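Local coordinates for hypothetical protein PH1320 (PDB 2E87) that binds GDP and is probably a GTP-binding protein of the Obg/NOG1 family, though its cellular role is unknown, at residues A[41-46]-A[123-128]; A[52-57]-A[107-112]. All coordinates share one frame; numbering follows the deposited sequence.

Interaction 1: A[41-46]-A[123-128]; sequences KARLRE and NEIAEL
Ile125 reaches out from helix 122-142 and lays its two branches over the aliphatic parts of Arg43 and Glu46 on helix 38-67. Its CD1 rests along the aliphatic stem of Arg43, from CB of Arg43 at 3.8 Å to CD of Arg43 at 4.0 Å. The other branch takes the glutamate: CG2 of Ile125 meets CG of Glu46 at 3.7 Å. With CG1 anti to the carbonyl carbon (chi1 -77°), the isoleucine sends its longer arm to Arg43 and keeps the methyl branch for Glu46. OE2 of Glu46 also approaches the backbone of the next residue, 4.0 Å from CA of Ala126, a simple van der Waals touch.

The two helices run nearly parallel here, their axes 9.9 Å apart and 12° from parallel, and the CA atoms of Arg43 and Ile125 face each other at 6.4 Å. Both belong to the NOG1-type N-terminal helical bundle, near the end far from the GDP site.

The carboxylate of Glu46 turns away from the isoleucine. A bend at chi2 (-69°) sets it aside from the CG that touches Ile125, and its OE1 forms salt bridges with Arg129 and Arg49. NH1 of Arg43 has weak hydrogen bonds to Ser119 O and Asn120 OD1, in the turn leading into helix 122-142. The chemistry is therefore split: between the two segments the grip is hydrophobic, made of methyls on methylenes, while the Glu46 charge is paired with arginines beyond them and the Arg43 guanidinium is weakly bonded to neutral oxygens.

Interaction 2: A[52-57]-A[107-112]; sequences TVSNVV and ELEERY
OE1 of Glu109 is the polar centre of this contact, receiving a hydrogen bond from OG of Ser54 at 2.7 Å and a salt bridge from NH1 of Arg106. Arg58 adds a longer, weak ion pair to the same oxygen and a weak hydrogen bond to the serine hydroxyl. The serine does not come in along the carboxylate plane: its OG stands above the flat group, 69° out of it. Its CB follows behind, 3.4 Å from OE1 of Glu109, so the small side chain lies over one side of the carboxylate. The root of the glutamate closes in as well, with CB of Glu109 3.4 Å from OG of Ser54.

With CG anti to the backbone N (chi1 167°) and the chain extended beyond it, the glutamate runs past the serine, staying in contact from CB to the carboxylate. The helices come near each other here, the CA atoms of Ser54 and Glu109 being 6.2 Å apart, a spacing consistent with the small serine side chain. Both residues are buried. The positive charges of Arg106 and Arg58 would be expected to favour the ionised form of the acid.

Replacing Glu109 by an alanine would probably leave the hydroxyl of Ser54 without its acceptor and Arg106 without this carboxylate, and open a gap beside the serine.

Other sides of the same helical turns are packed too. Val53 lies on Ala25 of helix 14-30 and on Tyr133 and Val136 of helix 122-142, Leu108 rests on Phe132 of that last helix, and Ser54 itself also touches Ile105, placing the polar pair within the helical bundle of the N-terminal domain.

Helix 38-67 comes first in the chain and supplies one side of both contacts, 41-46 to interaction 1 and 52-57 to interaction 2. After helix 76-86 the chain enters helix 88-117, whose 107-112 packs against 52-57 and closes the inner loop. A short turn leads on to helix 122-142, whose beginning meets 41-46 and closes the outer loop, so interaction 2 falls wholly within interaction 1 and the two do not cross. Their centres lie 15 Å apart, and they touch where Leu128 O packs on CD1 of Tyr112, 3.4 Å away. Together they tie three long helices of the N-terminal bundle.

Interaction 1: A[41-46]-A[123-128]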
ATOM      1  N   LYS A  41      37.549  30.722 -21.099  1.00 61.63           N
ATOM      2  CA  LYS A  41      37.203  29.375 -21.557  1.00 57.49           C
ATOM      3  C   LYS A  41      37.153  28.366 -20.421  1.00 53.09           C
ATOM      4  O   LYS A  41      36.253  27.534 -20.365  1.00 46.70           O
ATOM      5  CB  LYS A  41      38.192  28.904 -22.632  1.00 61.61           C
ATOM      6  CG  LYS A  41      38.009  29.615 -23.968  1.00 68.77           C
ATOM      7  CD  LYS A  41      38.821  28.968 -25.082  1.00 76.47           C
ATOM      8  CE  LYS A  41      38.509  29.622 -26.423  1.00 81.69           C
ATOM      9  NZ  LYS A  41      39.424  29.186 -27.519  1.00 85.52           N
ATOM     10  N   ALA A  42      38.130  28.433 -19.525  1.00 49.60           N
ATOM     11  CA  ALA A  42      38.154  27.543 -18.377  1.00 51.95           C
ATOM     12  C   ALA A  42      36.934  27.885 -17.508  1.00 53.38           C
ATOM     13  O   ALA A  42      36.215  26.997 -17.039  1.00 51.68           O
ATOM     14  CB  ALA A  42      39.443  27.742 -17.593  1.00 48.11           C
ATOM     15  N   ARG A  43      36.700  29.183 -17.329  1.00 53.69           N
ATOM     16  CA  ARG A  43      35.591  29.682 -16.531  1.00 54.06           C
ATOM     17  C   ARG A  43      34.222  29.228 -17.053  1.00 54.44           C
ATOM     18  O   ARG A  43      33.334  28.903 -16.266  1.00 55.39           O
ATOM     19  CB  ARG A  43      35.663  31.215 -16.453  1.00 56.04           C
ATOM     20  CG  ARG A  43      34.536  31.881 -15.661  1.00 59.92           C
ATOM     21  CD  ARG A  43      34.846  33.349 -15.348  1.00 64.78           C
ATOM     22  NE  ARG A  43      34.935  34.191 -16.542  1.00 69.49           N
ATOM     23  CZ  ARG A  43      35.843  35.152 -16.716  1.00 72.45           C
ATOM     24  NH1 ARG A  43      36.751  35.403 -15.776  1.00 64.90           N
ATOM     25  NH2 ARG A  43      35.854  35.856 -17.839  1.00 73.52           N
ATOM     26  N   LEU A  44      34.046  29.197 -18.371  1.00 53.04           N
ATOM     27  CA  LEU A  44      32.773  28.761 -18.942  1.00 50.64           C
ATOM     28  C   LEU A  44      32.649  27.249 -18.868  1.00 48.09           C
ATOM     29  O   LEU A  44      31.554  26.705 -18.938  1.00 52.68           O
ATOM     30  CB  LEU A  44      32.646  29.182 -20.409  1.00 49.31           C
ATOM     31  CG  LEU A  44      32.724  30.671 -20.751  1.00 54.49           C
ATOM     32  CD1 LEU A  44      32.568  30.846 -22.256  1.00 55.01           C
ATOM     33  CD2 LEU A  44      31.639  31.429 -20.008  1.00 57.72           C
ATOM     34  N   ARG A  45      33.776  26.565 -18.759  1.00 44.54           N
ATOM     35  CA  ARG A  45      33.749  25.116 -18.675  1.00 48.49           C
ATOM     36  C   ARG A  45      33.365  24.724 -17.261  1.00 42.06           C
ATOM     37  O   ARG A  45      32.532  23.842 -17.058  1.00 40.93           O
ATOM     38  CB  ARG A  45      35.122  24.506 -19.015  1.00 47.33           C
ATOM     39  CG  ARG A  45      35.309  24.178 -20.476  1.00 57.23           C
ATOM     40  CD  ARG A  45      36.341  23.082 -20.697  1.00 61.46           C
ATOM     41  NE  ARG A  45      36.560  22.849 -22.124  1.00 65.18           N
ATOM     42  CZ  ARG A  45      37.394  23.562 -22.875  1.00 69.90           C
ATOM     43  NH1 ARG A  45      38.099  24.548 -22.333  1.00 69.36           N
ATOM     44  NH2 ARG A  45      37.511  23.303 -24.170  1.00 69.30           N
ATOM     45  N   GLU A  46      33.995  25.388 -16.296  1.00 37.90           N
ATOM     46  CA  GLU A  46      33.748  25.131 -14.893  1.00 41.83           C
ATOM     47  C   GLU A  46      32.290  25.433 -14.568  1.00 43.46           C
ATOM     48  O   GLU A  46      31.662  24.714 -13.796  1.00 43.49           O
ATOM     49  CB  GLU A  46      34.700  25.972 -14.053  1.00 43.08           C
ATOM     50  CG  GLU A  46      36.158  25.630 -14.321  1.00 44.03           C
ATOM     51  CD  GLU A  46      36.551  24.253 -13.805  1.00 43.85           C
ATOM     52  OE1 GLU A  46      35.699  23.349 -13.787  1.00 40.00           O
ATOM     53  OE2 GLU A  46      37.724  24.063 -13.432  1.00 48.57           O
ATOM     54  N   ASN A 123      43.143  30.209 -10.387  1.00 51.63           N
ATOM     55  CA  ASN A 123      43.302  29.415  -9.168  1.00 57.10           C
ATOM     56  C   ASN A 123      41.960  29.276  -8.460  1.00 58.41           C
ATOM     57  O   ASN A 123      41.544  28.179  -8.081  1.00 59.15           O
ATOM     58  CB  ASN A 123      44.270  30.102  -8.206  1.00 62.17           C
ATOM     59  CG  ASN A 123      45.698  29.668  -8.395  1.00 68.09           C
ATOM     60  OD1 ASN A 123      46.049  28.516  -8.139  1.00 70.07           O
ATOM     61  ND2 ASN A 123      46.538  30.593  -8.835  1.00 71.72           N
ATOM     62  N   GLU A 124      41.300  30.415  -8.280  1.00 55.61           N
ATOM     63  CA  GLU A 124      40.013  30.482  -7.609  1.00 56.25           C
ATOM     64  C   GLU A 124      38.919  29.808  -8.415  1.00 53.10           C
ATOM     65  O   GLU A 124      38.125  29.049  -7.873  1.00 53.99           O
ATOM     66  CB  GLU A 124      39.640  31.936  -7.366  1.00 55.32           C
ATOM     67  CG  GLU A 124      38.422  32.115  -6.517  1.00 60.76           C
ATOM     68  CD  GLU A 124      38.073  33.564  -6.357  1.00 66.58           C
ATOM     69  OE1 GLU A 124      37.650  34.187  -7.354  1.00 68.27           O
ATOM     70  OE2 GLU A 124      38.232  34.081  -5.235  1.00 69.73           O
ATOM     71  N   ILE A 125      38.871  30.098  -9.707  1.00 49.46           N
ATOM     72  CA  ILE A 125      37.872  29.492 -10.569  1.00 47.82           C
ATOM     73  C   ILE A 125      37.893  27.981 -10.377  1.00 48.59           C
ATOM     74  O   ILE A 125      36.857  27.347 -10.182  1.00 46.42           O
ATOM     75  CB  ILE A 125      38.157  29.834 -12.031  1.00 43.07           C
ATOM     76  CG1 ILE A 125      37.706  31.275 -12.285  1.00 44.66           C
ATOM     77  CG2 ILE A 125      37.490  28.820 -12.963  1.00 33.40           C
ATOM     78  CD1 ILE A 125      38.141  31.848 -13.620  1.00 42.29           C
ATOM     79  N   ALA A 126      39.088  27.413 -10.410  1.00 44.57           N
ATOM     80  CA  ALA A 126      39.247  25.984 -10.242  1.00 45.49           C
ATOM     81  C   ALA A 126      38.801  25.546  -8.856  1.00 44.54           C
ATOM     82  O   ALA A 126      37.985  24.632  -8.722  1.00 45.08           O
ATOM     83  CB  ALA A 126      40.700  25.596 -10.468  1.00 43.14           C
ATOM     84  N   GLU A 127      39.340  26.198  -7.829  1.00 41.90           N
ATOM     85  CA  GLU A 127      39.013  25.866  -6.445  1.00 43.79           C
ATOM     86  C   GLU A 127      37.517  25.896  -6.166  1.00 39.15           C
ATOM     87  O   GLU A 127      37.007  25.083  -5.386  1.00 40.23           O
ATOM     88  CB  GLU A 127      39.754  26.809  -5.484  1.00 51.01           C
ATOM     89  CG  GLU A 127      41.266  26.545  -5.415  1.00 68.52           C
ATOM     90  CD  GLU A 127      42.059  27.647  -4.704  1.00 73.57           C
ATOM     91  OE1 GLU A 127      43.185  27.358  -4.236  1.00 73.41           O
ATOM     92  OE2 GLU A 127      41.573  28.801  -4.625  1.00 76.07           O
ATOM     93  N   LEU A 128      36.815  26.822  -6.805  1.00 37.55           N
ATOM     94  CA  LEU A 128      35.381  26.934  -6.623  1.00 37.34           C
ATOM     95  C   LEU A 128      34.635  25.724  -7.206  1.00 39.84           C
ATOM     96  O   LEU A 128      33.706  25.221  -6.578  1.00 41.60           O
ATOM     97  CB  LEU A 128      34.869  28.255  -7.220  1.00 43.91           C
ATOM     98  CG  LEU A 128      35.279  29.555  -6.493  1.00 45.34           C
ATOM     99  CD1 LEU A 128      34.909  30.785  -7.326  1.00 40.97           C
ATOM    100  CD2 LEU A 128      34.599  29.620  -5.141  1.00 41.49           C
TER

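Interaction 2: A[52-57]-A[107-112]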
ATOM      1  N   THR A  52      25.881  21.027 -14.882  1.00 38.04           N
ATOM      2  CA  THR A  52      25.598  19.659 -15.277  1.00 35.99           C
ATOM      3  C   THR A  52      25.492  18.761 -14.041  1.00 37.69           C
ATOM      4  O   THR A  52      24.599  17.921 -13.952  1.00 39.21           O
ATOM      5  CB  THR A  52      26.686  19.125 -16.248  1.00 38.32           C
ATOM      6  OG1 THR A  52      26.859  20.054 -17.323  1.00 36.22           O
ATOM      7  CG2 THR A  52      26.270  17.775 -16.838  1.00 25.73           C
ATOM      8  N   VAL A  53      26.393  18.933 -13.079  1.00 37.39           N
ATOM      9  CA  VAL A  53      26.320  18.118 -11.871  1.00 34.01           C
ATOM     10  C   VAL A  53      25.021  18.431 -11.174  1.00 34.52           C
ATOM     11  O   VAL A  53      24.307  17.538 -10.750  1.00 36.94           O
ATOM     12  CB  VAL A  53      27.463  18.412 -10.889  1.00 31.73           C
ATOM     13  CG1 VAL A  53      27.168  17.756  -9.517  1.00 23.28           C
ATOM     14  CG2 VAL A  53      28.765  17.884 -11.460  1.00 28.05           C
ATOM     15  N   SER A  54      24.708  19.709 -11.069  1.00 38.67           N
ATOM     16  CA  SER A  54      23.481  20.116 -10.405  1.00 40.90           C
ATOM     17  C   SER A  54      22.237  19.527 -11.060  1.00 42.70           C
ATOM     18  O   SER A  54      21.351  19.019 -10.374  1.00 43.84           O
ATOM     19  CB  SER A  54      23.372  21.637 -10.376  1.00 41.73           C
ATOM     20  OG  SER A  54      22.225  22.036  -9.653  1.00 49.46           O
ATOM     21  N   ASN A  55      22.180  19.571 -12.387  1.00 42.62           N
ATOM     22  CA  ASN A  55      21.022  19.053 -13.099  1.00 43.89           C
ATOM     23  C   ASN A  55      20.863  17.558 -13.088  1.00 40.50           C
ATOM     24  O   ASN A  55      19.751  17.053 -12.972  1.00 39.53           O
ATOM     25  CB  ASN A  55      21.015  19.528 -14.546  1.00 45.51           C
ATOM     26  CG  ASN A  55      20.316  20.840 -14.698  1.00 53.01           C
ATOM     27  OD1 ASN A  55      20.875  21.886 -14.376  1.00 52.24           O
ATOM     28  ND2 ASN A  55      19.064  20.798 -15.163  1.00 62.09           N
ATOM     29  N   VAL A  56      21.969  16.846 -13.223  1.00 35.32           N
ATOM     30  CA  VAL A  56      21.898  15.404 -13.234  1.00 35.98           C
ATOM     31  C   VAL A  56      21.444  14.885 -11.879  1.00 37.07           C
ATOM     32  O   VAL A  56      20.600  14.005 -11.804  1.00 39.27           O
ATOM     33  CB  VAL A  56      23.260  14.808 -13.630  1.00 33.04           C
ATOM     34  CG1 VAL A  56      23.288  13.315 -13.368  1.00 28.38           C
ATOM     35  CG2 VAL A  56      23.495  15.079 -15.099  1.00 35.20           C
ATOM     36  N   VAL A  57      21.989  15.449 -10.807  1.00 37.35           N
ATOM     37  CA  VAL A  57      21.602  15.013  -9.473  1.00 36.83           C
ATOM     38  C   VAL A  57      20.143  15.354  -9.194  1.00 40.15           C
ATOM     39  O   VAL A  57      19.371  14.504  -8.754  1.00 45.69           O
ATOM     40  CB  VAL A  57      22.475  15.669  -8.388  1.00 28.03           C
ATOM     41  CG1 VAL A  57      21.866  15.420  -7.022  1.00 31.19           C
ATOM     42  CG2 VAL A  57      23.885  15.124  -8.456  1.00 22.98           C
ATOM     43  N   GLU A 107      20.523  25.638  -4.635  1.00 50.34           N
ATOM     44  CA  GLU A 107      21.057  26.828  -3.997  1.00 49.23           C
ATOM     45  C   GLU A 107      22.578  26.872  -4.162  1.00 46.54           C
ATOM     46  O   GLU A 107      23.155  27.917  -4.457  1.00 51.79           O
ATOM     47  CB  GLU A 107      20.682  26.815  -2.517  1.00 45.30           C
ATOM     48  CG  GLU A 107      21.077  28.040  -1.735  1.00 55.90           C
ATOM     49  CD  GLU A 107      20.875  27.838  -0.242  1.00 67.82           C
ATOM     50  OE1 GLU A 107      19.839  27.240   0.139  1.00 67.98           O
ATOM     51  OE2 GLU A 107      21.746  28.275   0.548  1.00 66.21           O
ATOM     52  N   LEU A 108      23.233  25.736  -3.972  1.00 42.99           N
ATOM     53  CA  LEU A 108      24.679  25.705  -4.113  1.00 42.52           C
ATOM     54  C   LEU A 108      25.067  26.029  -5.552  1.00 37.94           C
ATOM     55  O   LEU A 108      26.013  26.763  -5.785  1.00 41.68           O
ATOM     56  CB  LEU A 108      25.232  24.336  -3.702  1.00 36.69           C
ATOM     57  CG  LEU A 108      25.161  24.055  -2.199  1.00 42.11           C
ATOM     58  CD1 LEU A 108      25.546  22.601  -1.904  1.00 37.53           C
ATOM     59  CD2 LEU A 108      26.090  25.022  -1.474  1.00 36.97           C
ATOM     60  N   GLU A 109      24.328  25.485  -6.508  1.00 35.68           N
ATOM     61  CA  GLU A 109      24.602  25.734  -7.917  1.00 42.18           C
ATOM     62  C   GLU A 109      24.578  27.225  -8.225  1.00 48.03           C
ATOM     63  O   GLU A 109      25.527  27.775  -8.777  1.00 44.74           O
ATOM     64  CB  GLU A 109      23.571  25.040  -8.806  1.00 36.21           C
ATOM     65  CG  GLU A 109      23.619  25.519 -10.248  1.00 44.67           C
ATOM     66  CD  GLU A 109      22.516  24.940 -11.112  1.00 43.52           C
ATOM     67  OE1 GLU A 109      21.508  24.452 -10.568  1.00 50.65           O
ATOM     68  OE2 GLU A 109      22.646  24.988 -12.345  1.00 46.12           O
ATOM     69  N   GLU A 110      23.477  27.874  -7.867  1.00 51.76           N
ATOM     70  CA  GLU A 110      23.330  29.293  -8.101  1.00 48.83           C
ATOM     71  C   GLU A 110      24.451  30.044  -7.392  1.00 48.87           C
ATOM     72  O   GLU A 110      25.037  30.969  -7.947  1.00 48.41           O
ATOM     73  CB  GLU A 110      21.960  29.750  -7.610  1.00 53.02           C
ATOM     74  CG  GLU A 110      21.776  31.250  -7.600  1.00 61.96           C
ATOM     75  CD  GLU A 110      20.318  31.651  -7.488  1.00 69.33           C
ATOM     76  OE1 GLU A 110      19.577  31.510  -8.491  1.00 73.09           O
ATOM     77  OE2 GLU A 110      19.913  32.099  -6.395  1.00 69.14           O
ATOM     78  N   ARG A 111      24.762  29.633  -6.171  1.00 48.02           N
ATOM     79  CA  ARG A 111      25.828  30.280  -5.416  1.00 49.42           C
ATOM     80  C   ARG A 111      27.200  30.163  -6.101  1.00 50.49           C
ATOM     81  O   ARG A 111      27.900  31.161  -6.259  1.00 52.02           O
ATOM     82  CB  ARG A 111      25.904  29.697  -3.998  1.00 54.82           C
ATOM     83  CG  ARG A 111      27.295  29.794  -3.333  1.00 63.63           C
ATOM     84  CD  ARG A 111      27.357  30.826  -2.213  1.00 62.61           C
ATOM     85  NE  ARG A 111      26.354  30.580  -1.183  1.00 70.82           N
ATOM     86  CZ  ARG A 111      26.342  29.513  -0.391  1.00 73.36           C
ATOM     87  NH1 ARG A 111      27.287  28.586  -0.502  1.00 76.25           N
ATOM     88  NH2 ARG A 111      25.376  29.367   0.505  1.00 75.04           N
ATOM     89  N   TYR A 112      27.582  28.954  -6.513  1.00 47.18           N
ATOM     90  CA  TYR A 112      28.881  28.748  -7.143  1.00 43.48           C
ATOM     91  C   TYR A 112      29.007  29.263  -8.575  1.00 43.97           C
ATOM     92  O   TYR A 112      30.074  29.716  -8.967  1.00 38.44           O
ATOM     93  CB  TYR A 112      29.268  27.274  -7.053  1.00 39.37           C
ATOM     94  CG  TYR A 112      29.832  26.945  -5.698  1.00 36.28           C
ATOM     95  CD1 TYR A 112      31.181  27.136  -5.430  1.00 33.24           C
ATOM     96  CD2 TYR A 112      29.000  26.562  -4.648  1.00 33.50           C
ATOM     97  CE1 TYR A 112      31.691  26.963  -4.164  1.00 32.67           C
ATOM     98  CE2 TYR A 112      29.498  26.398  -3.370  1.00 34.61           C
ATOM     99  CZ  TYR A 112      30.846  26.601  -3.132  1.00 36.03           C
ATOM    100  OH  TYR A 112      31.346  26.473  -1.861  1.00 34.95           O
TER